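Local coordinates for protein aromatic amino acid beta-eliminating lyase/threonine aldolase (Exiguobacterium sibiricum, PDB 3LWS) that belongs to the beta-eliminating lyase family of pyridoxal-phosphate enzymes and holds its cofactor as a covalent modification of the polypeptide chain, at residues A[53-58]-A[250-255]; A[214-217]-A[221-224]. One frame throughout, in Å; residues are numbered along the deposited sequence.

Contact 1: residues A[53-58]-A[250-255]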
loop_
_atom_site.group_PDB
_atom_site.type_symbol
_atom_site.label_atom_id
_atom_site.label_comp_id
_atom_site.label_asym_id
_atom_site.label_seq_id
_atom_site.Cartn_x
_atom_site.Cartn_y
_atom_site.Cartn_z
ATOM N N GLU A 53 -1.609 -14.892 -7.047
ATOM C CA GLU A 53 -0.849 -15.496 -5.992
ATOM C C GLU A 53 -0.531 -16.955 -6.366
ATOM O O GLU A 53 0.598 -17.383 -6.239
ATOM C CB GLU A 53 -1.594 -15.350 -4.664
ATOM C CG GLU A 53 -1.525 -13.941 -4.048
ATOM C CD GLU A 53 -2.216 -13.805 -2.662
ATOM O OE1 GLU A 53 -2.961 -14.723 -2.217
ATOM O OE2 GLU A 53 -1.982 -12.771 -2.011
ATOM N N GLN A 54 -1.506 -17.708 -6.872
ATOM C CA GLN A 54 -1.256 -19.131 -7.282
ATOM C C GLN A 54 -0.224 -19.224 -8.409
ATOM O O GLN A 54 0.692 -20.054 -8.372
ATOM C CB GLN A 54 -2.569 -19.777 -7.739
ATOM C CG GLN A 54 -3.619 -19.850 -6.626
ATOM C CD GLN A 54 -5.026 -20.221 -7.140
ATOM O OE1 GLN A 54 -5.276 -20.285 -8.357
ATOM N NE2 GLN A 54 -5.949 -20.472 -6.195
ATOM N N LYS A 55 -0.385 -18.354 -9.406
ATOM C CA LYS A 55 0.550 -18.217 -10.506
ATOM C C LYS A 55 1.990 -18.122 -10.034
ATOM O O LYS A 55 2.857 -18.900 -10.464
ATOM C CB LYS A 55 0.186 -16.977 -11.351
ATOM C CG LYS A 55 1.137 -16.695 -12.500
ATOM C CD LYS A 55 0.595 -15.629 -13.409
ATOM C CE LYS A 55 1.513 -15.439 -14.608
ATOM N NZ LYS A 55 1.025 -14.434 -15.585
ATOM N N PHE A 56 2.239 -17.178 -9.132
ATOM C CA PHE A 56 3.560 -16.974 -8.629
ATOM C C PHE A 56 3.951 -17.932 -7.514
ATOM O O PHE A 56 5.127 -18.168 -7.344
ATOM C CB PHE A 56 3.790 -15.502 -8.297
ATOM C CG PHE A 56 3.994 -14.695 -9.522
ATOM C CD1 PHE A 56 5.217 -14.653 -10.121
ATOM C CD2 PHE A 56 2.914 -14.122 -10.171
ATOM C CE1 PHE A 56 5.394 -13.967 -11.302
ATOM C CE2 PHE A 56 3.072 -13.452 -11.354
ATOM C CZ PHE A 56 4.307 -13.376 -11.923
ATOM N N ALA A 57 3.022 -18.549 -6.799
ATOM C CA ALA A 57 3.440 -19.722 -6.004
ATOM C C ALA A 57 4.068 -20.768 -6.960
ATOM O O ALA A 57 5.117 -21.306 -6.695
ATOM C CB ALA A 57 2.298 -20.305 -5.223
ATOM N N ASP A 58 3.436 -20.984 -8.107
ATOM C CA ASP A 58 3.926 -21.930 -9.110
ATOM C C ASP A 58 5.240 -21.513 -9.709
ATOM O O ASP A 58 6.122 -22.341 -9.863
ATOM C CB ASP A 58 2.927 -22.065 -10.263
ATOM C CG ASP A 58 1.717 -22.887 -9.910
ATOM O OD1 ASP A 58 1.699 -23.562 -8.846
ATOM O OD2 ASP A 58 0.774 -22.874 -10.736
ATOM N N TYR A 250 3.311 -6.411 -16.799
ATOM C CA TYR A 250 4.751 -6.154 -17.088
ATOM C C TYR A 250 5.562 -7.421 -16.937
ATOM O O TYR A 250 6.573 -7.598 -17.614
ATOM C CB TYR A 250 5.286 -4.944 -16.308
ATOM C CG TYR A 250 4.652 -3.696 -16.873
ATOM C CD1 TYR A 250 5.001 -3.231 -18.138
ATOM C CD2 TYR A 250 3.664 -3.012 -16.187
ATOM C CE1 TYR A 250 4.398 -2.140 -18.680
ATOM C CE2 TYR A 250 3.061 -1.911 -16.729
ATOM C CZ TYR A 250 3.412 -1.491 -17.972
ATOM O OH TYR A 250 2.825 -0.377 -18.506
ATOM N N TYR A 251 5.097 -8.326 -16.077
ATOM C CA TYR A 251 5.694 -9.654 -16.002
ATOM C C TYR A 251 5.547 -10.373 -17.352
ATOM O O TYR A 251 6.543 -10.813 -17.929
ATOM C CB TYR A 251 5.109 -10.500 -14.856
ATOM C CG TYR A 251 5.640 -11.906 -14.864
ATOM C CD1 TYR A 251 6.888 -12.202 -14.318
ATOM C CD2 TYR A 251 4.928 -12.939 -15.482
ATOM C CE1 TYR A 251 7.400 -13.493 -14.346
ATOM C CE2 TYR A 251 5.445 -14.246 -15.512
ATOM C CZ TYR A 251 6.674 -14.512 -14.954
ATOM O OH TYR A 251 7.190 -15.780 -14.968
ATOM N N GLU A 252 4.325 -10.476 -17.864
ATOM C CA GLU A 252 4.141 -11.162 -19.137
ATOM C C GLU A 252 4.925 -10.460 -20.240
ATOM O O GLU A 252 5.596 -11.143 -21.033
ATOM C CB GLU A 252 2.653 -11.310 -19.489
ATOM C CG GLU A 252 1.950 -12.272 -18.584
ATOM C CD GLU A 252 2.520 -13.684 -18.647
ATOM O OE1 GLU A 252 2.932 -14.114 -19.750
ATOM O OE2 GLU A 252 2.575 -14.351 -17.601
ATOM N N LEU A 253 4.957 -9.122 -20.209
ATOM C CA LEU A 253 5.700 -8.337 -21.209
ATOM C C LEU A 253 7.213 -8.563 -21.195
ATOM O O LEU A 253 7.830 -8.652 -22.250
ATOM C CB LEU A 253 5.426 -6.846 -21.045
ATOM C CG LEU A 253 5.992 -5.864 -22.102
ATOM C CD1 LEU A 253 5.176 -5.929 -23.424
ATOM C CD2 LEU A 253 6.014 -4.431 -21.557
ATOM N N ARG A 254 7.815 -8.675 -20.019
ATOM C CA ARG A 254 9.267 -8.598 -19.942
ATOM C C ARG A 254 9.975 -9.849 -19.431
ATOM O O ARG A 254 11.199 -9.863 -19.389
ATOM C CB ARG A 254 9.670 -7.378 -19.117
ATOM C CG ARG A 254 9.316 -6.049 -19.774
ATOM C CD ARG A 254 9.905 -4.854 -19.050
ATOM N NE ARG A 254 9.552 -3.601 -19.732
ATOM C CZ ARG A 254 8.751 -2.639 -19.243
ATOM N NH1 ARG A 254 8.221 -2.721 -18.029
ATOM N NH2 ARG A 254 8.497 -1.554 -19.979
ATOM N N LYS A 255 9.228 -10.904 -19.093
ATOM C CA LYS A 255 9.820 -12.103 -18.493
ATOM C C LYS A 255 10.928 -12.740 -19.342
ATOM O O LYS A 255 11.867 -13.335 -18.788
ATOM C CB LYS A 255 8.746 -13.136 -18.121
ATOM C CG LYS A 255 7.897 -13.643 -19.275
ATOM C CD LYS A 255 6.901 -14.682 -18.789
ATOM C CE LYS A 255 5.983 -15.150 -19.875
ATOM N NZ LYS A 255 6.681 -15.534 -21.109
#

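Contact 2: residues A[214-217]-A[221-224]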
loop_
_atom_site.group_PDB
_atom_site.type_symbol
_atom_site.label_atom_id
_atom_site.label_comp_id
_atom_site.label_asym_id
_atom_site.label_seq_id
_atom_site.Cartn_x
_atom_site.Cartn_y
_atom_site.Cartn_z
ATOM N N ALA A 214 4.766 -6.464 -4.598
ATOM C CA ALA A 214 5.691 -7.570 -4.277
ATOM C C ALA A 214 4.963 -8.879 -4.073
ATOM O O ALA A 214 3.772 -8.901 -3.795
ATOM C CB ALA A 214 6.477 -7.220 -3.019
ATOM N N ILE A 215 5.684 -9.984 -4.235
ATOM C CA ILE A 215 5.214 -11.297 -3.818
ATOM C C ILE A 215 6.170 -11.889 -2.765
ATOM O O ILE A 215 7.342 -11.878 -2.943
ATOM C CB ILE A 215 5.064 -12.287 -5.031
ATOM C CG1 ILE A 215 3.745 -12.071 -5.773
ATOM C CG2 ILE A 215 5.166 -13.704 -4.558
ATOM C CD1 ILE A 215 2.493 -12.657 -5.112
ATOM N N LEU A 216 5.612 -12.353 -1.650
ATOM C CA LEU A 216 6.311 -13.127 -0.635
ATOM C C LEU A 216 5.790 -14.551 -0.750
ATOM O O LEU A 216 4.590 -14.759 -0.625
ATOM C CB LEU A 216 5.956 -12.610 0.762
ATOM C CG LEU A 216 6.488 -13.458 1.926
ATOM C CD1 LEU A 216 8.045 -13.506 1.866
ATOM C CD2 LEU A 216 5.951 -12.873 3.280
ATOM N N ALA A 217 6.664 -15.508 -1.003
ATOM C CA ALA A 217 6.229 -16.888 -1.214
ATOM C C ALA A 217 6.996 -17.839 -0.294
ATOM O O ALA A 217 8.143 -17.594 0.101
ATOM C CB ALA A 217 6.381 -17.274 -2.669
ATOM N N ALA A 221 1.604 -22.585 5.754
ATOM C CA ALA A 221 1.401 -22.012 7.114
ATOM C C ALA A 221 2.092 -20.654 7.284
ATOM O O ALA A 221 1.522 -19.731 7.839
ATOM C CB ALA A 221 1.900 -22.971 8.205
ATOM N N PHE A 222 3.324 -20.562 6.805
ATOM C CA PHE A 222 4.074 -19.296 6.699
ATOM C C PHE A 222 3.246 -18.185 5.994
ATOM O O PHE A 222 3.080 -17.066 6.508
ATOM C CB PHE A 222 5.390 -19.567 5.962
ATOM C CG PHE A 222 6.203 -18.337 5.676
ATOM C CD1 PHE A 222 7.086 -17.837 6.629
ATOM C CD2 PHE A 222 6.103 -17.699 4.430
ATOM C CE1 PHE A 222 7.815 -16.724 6.381
ATOM C CE2 PHE A 222 6.831 -16.597 4.162
ATOM C CZ PHE A 222 7.685 -16.071 5.147
ATOM N N CYS A 223 2.706 -18.506 4.832
ATOM C CA CYS A 223 1.870 -17.537 4.101
ATOM C C CYS A 223 0.591 -17.178 4.846
ATOM O O CYS A 223 0.141 -16.065 4.741
ATOM C CB CYS A 223 1.564 -18.023 2.673
ATOM S SG CYS A 223 3.060 -18.053 1.670
ATOM N N GLN A 224 0.006 -18.106 5.601
ATOM C CA GLN A 224 -1.203 -17.793 6.375
ATOM C C GLN A 224 -0.920 -16.771 7.414
ATOM O O GLN A 224 -1.694 -15.843 7.608
ATOM C CB GLN A 224 -1.796 -19.024 7.066
ATOM C CG GLN A 224 -2.498 -19.960 6.134
ATOM C CD GLN A 224 -2.618 -21.356 6.721
ATOM O OE1 GLN A 224 -2.672 -21.527 7.941
ATOM N NE2 GLN A 224 -2.635 -22.366 5.852
#

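Contact 1: residues A[53-58]-A[250-255]
Phe56 and Tyr251 meet as a T-shaped (edge-to-face) aromatic pair, with Phe56 supplying the edge and Tyr251 the face. The ring centroids are 4.7 Å apart and the planes stand at 79°. Phe56 CZ lies over the middle of the tyrosine ring, 3.5 Å from Tyr251 CG, and its neighbour CE1 approaches the CE1 side of Tyr251. Such a pairing sets the slightly positive ring hydrogens of phenylalanine against the pi cloud of tyrosine. The tyrosine ring is turned toward helix 49-60 because CG lies anti to the backbone N. On the opposite face Lys255 CB, one turn on, sits 4.0 Å above the plane, toward the rim.

A salt bridge runs beside the rings. Lys55 reaches across fully extended, and its NZ donates to Glu252 OE2 at 2.5 Å, meeting the oxygen on its anti side and 24° out of the carboxylate plane; the modelled length is unusually short and its exact value doubtful. Glu252 comes from the opposite direction, its chain bent at chi2 to bring the carboxylate back to the lysine. Asp248, one turn earlier on the same helix, is a second salt-bridge partner of Lys55 NZ; two acids around one ammonium would be expected to stabilise its positive charge. A long, flexible lysine suits this more exposed border, whereas the aromatic residues occupy the buried side.

The helix segments pass 14.0 Å apart at 41°, so long side chains, rather than close backbone packing, bridge them. Around the pair, Phe56 also meets Phe52 of its own helix and, edge-to-face, Phe204, while Tyr251 touches Leu208; Phe204 and Leu208 flank Lys206, the residue that carries the cofactor. On its far side helix 49-60 lies against strand 64-68 through Glu53 and Ala57.

Contact 2: residues A[214-217]-A[221-224]
Leu216 and Ala217 engage their backbone polar groups within the sheet, hydrogen-bonded to Val66 and Ile200 of the flanking strands, and no hydrogen bond crosses to Phe222 or Cys223. What joins the two segments is therefore apolar packing. A trans chi1 (175°) swings the Phe222 ring out toward the strand, where it presents a corner of its edge. Its CE2 atom is 3.9 Å from Leu216 CG, which lies near the ring plane. The two leucine methyls gather about the same corner: CD1 stays close to the plane, while CD2, also 3.9 Å from Phe222 CE2, is displaced to one side of it. The two side chains cross at about a right angle, and the branched end of leucine suits it to cup the narrow rim of a ring.

Strand 214-218 runs antiparallel to both neighbours in the seven-stranded mixed sheet, the lone reversed strand known from the large domain of fold-type I pyridoxal-phosphate enzymes. A tight turn then sends the chain into helix 220-232, bringing the CA atoms of Ala217 and Cys223 to 6.9 Å of each other.

Cys223 turns its SG to the main chain of the strand, at loose van der Waals range, 4.3 Å from Leu216 O and 4.4 Å from Ala217 C, and its side chain also meets Asp64 and Val66. The small Ala217 directs its CB away from the helix, against Ala65 and Met62. The Phe222 ring stacks with Trp82 and touches Ala78 and Ile81, so that helix 71-86 packs against the same aromatic side chain; Leu216 reaches Ala78 as well.

In the fold
From the N terminus the chain first forms helix 49-60, the earlier half of contact 1, and then enters the large sheet through strand 64-68. It builds the remaining strands before reaching strand 214-218, where contact 2 closes a very short loop as the chain turns into helix 220-232. Helix 241-254 follows and completes contact 1, closing a loop of 191 residues that encloses contact 2 entirely. Contact 1 thus joins two helices distant in sequence, whereas contact 2 fastens a strand to the helix directly after it. Their centres lie about 15 Å apart, and they touch where Phe56 CB packs 4.3 Å from Ile215 CG1, linking helix 49-60 to the sheet.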